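Local coordinates for molybdopterin biosynthesis moeA protein (Pyrococcus horikoshii, PDB 1WU2) that probably takes part in molybdenum cofactor biosynthesis, where MoeA proteins act in the insertion of molybdenum into molybdopterin, at residues 146-151 against 166-171. Residues are numbered along the deposited sequence; the frame is centred on the assembly and turned at random.
Sequences EDVKKG and VAMLKA
M168, a selenomethionine of helix 163-171, meets V148 of the loop between strands 141-142 and 153-155 through the end of its side chain: the terminal methyl CE lies 3.5 Å from V148 CG1, and SE stands 4.1 Å from V148 CG1. The side chains pass one another in opposite directions, the M168 methyl lying against V148 CG1. With CG anti to the backbone N (chi1 176°), the M168 chain leaves the helix and then bends at chi2 and chi3, which brings CE up against the loop. The same methyl comes to 4.0 Å from D147 OD1, an apolar neighbour rather than a bonding partner for the carboxylate. D147 and V148 together face I50 in a classic beta bulge, consistent with the CB atoms of both residues pointing toward the helix. V154 packs against V148 and M168, while L366 of the second subunit also covers M168. The D147 carboxylate is held by backbone N-H groups of that subunit, OD1 by S367 N and OD2 by L366 N. Within the MoeA N-terminal region, the contact thus joins loop to helix beside the subunit interface, and the two hydrogen bonds probably offset the cost of burying the carboxylate beside an apolar methyl.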
# COMPACT_ATOMS: atom_id res chain seq x y z
N GLU A 146 -4.79 -28.12 11.25
CA GLU A 146 -4.36 -28.03 9.85
C GLU A 146 -4.31 -26.57 9.38
O GLU A 146 -3.50 -26.22 8.53
CB GLU A 146 -5.24 -28.89 8.93
CG GLU A 146 -6.70 -28.47 8.84
CD GLU A 146 -7.42 -29.06 7.63
OE1 GLU A 146 -8.50 -28.55 7.26
OE2 GLU A 146 -6.90 -30.04 7.05
N ASP A 147 -5.19 -25.74 9.94
CA ASP A 147 -5.13 -24.30 9.74
C ASP A 147 -3.97 -23.71 10.56
O ASP A 147 -2.98 -23.26 9.98
CB ASP A 147 -6.46 -23.63 10.12
CG ASP A 147 -6.53 -22.18 9.71
OD1 ASP A 147 -5.58 -21.69 9.08
OD2 ASP A 147 -7.51 -21.44 9.97
N VAL A 148 -4.11 -23.70 11.88
CA VAL A 148 -3.00 -23.39 12.79
C VAL A 148 -3.00 -24.39 13.95
O VAL A 148 -4.06 -24.76 14.45
CB VAL A 148 -3.05 -21.94 13.35
CG1 VAL A 148 -2.96 -20.93 12.22
CG2 VAL A 148 -4.31 -21.69 14.19
N LYS A 149 -1.82 -24.84 14.36
CA LYS A 149 -1.70 -25.80 15.46
C LYS A 149 -1.35 -25.09 16.76
O LYS A 149 -0.78 -24.00 16.74
CB LYS A 149 -0.68 -26.91 15.09
CG LYS A 149 0.54 -27.04 15.99
CD LYS A 149 1.60 -27.95 15.36
CE LYS A 149 1.07 -29.36 15.07
NZ LYS A 149 0.61 -29.50 13.66
N LYS A 150 -1.69 -25.70 17.89
CA LYS A 150 -1.49 -25.09 19.20
C LYS A 150 -0.00 -24.89 19.47
O LYS A 150 0.80 -25.79 19.25
CB LYS A 150 -2.12 -25.94 20.30
CG LYS A 150 -2.10 -25.28 21.67
CD LYS A 150 -3.11 -25.91 22.62
CE LYS A 150 -2.92 -25.42 24.06
NZ LYS A 150 -2.56 -23.97 24.16
N GLY A 151 0.35 -23.70 19.96
CA GLY A 151 1.73 -23.33 20.22
C GLY A 151 2.53 -22.98 18.97
O GLY A 151 3.75 -23.05 18.98
N VAL A 166 -5.99 -9.56 10.82
CA VAL A 166 -6.84 -9.13 11.93
C VAL A 166 -7.92 -10.18 12.20
O VAL A 166 -8.37 -10.35 13.33
CB VAL A 166 -7.48 -7.74 11.64
CG1 VAL A 166 -8.42 -7.31 12.76
CG2 VAL A 166 -6.39 -6.68 11.48
N ALA A 167 -8.31 -10.90 11.15
CA ALA A 167 -9.29 -11.98 11.24
C ALA A 167 -8.70 -13.18 11.96
O ALA A 167 -9.40 -13.84 12.73
CB ALA A 167 -9.76 -12.37 9.85
N MSE A 168 -7.43 -13.47 11.70
CA MSE A 168 -6.71 -14.55 12.37
C MSE A 168 -6.57 -14.23 13.85
O MSE A 168 -6.57 -15.14 14.68
CB MSE A 168 -5.32 -14.76 11.76
CG MSE A 168 -4.46 -15.81 12.46
SE MSE A 168 -5.25 -17.59 12.42
CE MSE A 168 -4.52 -18.18 10.68
N LEU A 169 -6.43 -12.94 14.16
CA LEU A 169 -6.33 -12.48 15.54
C LEU A 169 -7.64 -12.74 16.28
O LEU A 169 -7.63 -13.16 17.43
CB LEU A 169 -5.97 -11.00 15.59
CG LEU A 169 -4.51 -10.65 15.26
CD1 LEU A 169 -4.33 -9.14 15.13
CD2 LEU A 169 -3.57 -11.20 16.31
N LYS A 170 -8.77 -12.51 15.60
CA LYS A 170 -10.07 -12.80 16.19
C LYS A 170 -10.30 -14.31 16.34
O LYS A 170 -10.98 -14.74 17.27
CB LYS A 170 -11.21 -12.20 15.36
CG LYS A 170 -12.51 -12.07 16.16
CD LYS A 170 -13.64 -11.53 15.31
CE LYS A 170 -14.96 -11.62 16.06
NZ LYS A 170 -16.00 -10.72 15.46
N ALA A 171 -9.72 -15.09 15.43
CA ALA A 171 -9.81 -16.55 15.49
C ALA A 171 -9.07 -17.09 16.71
O ALA A 171 -9.44 -18.13 17.25
CB ALA A 171 -9.25 -17.18 14.20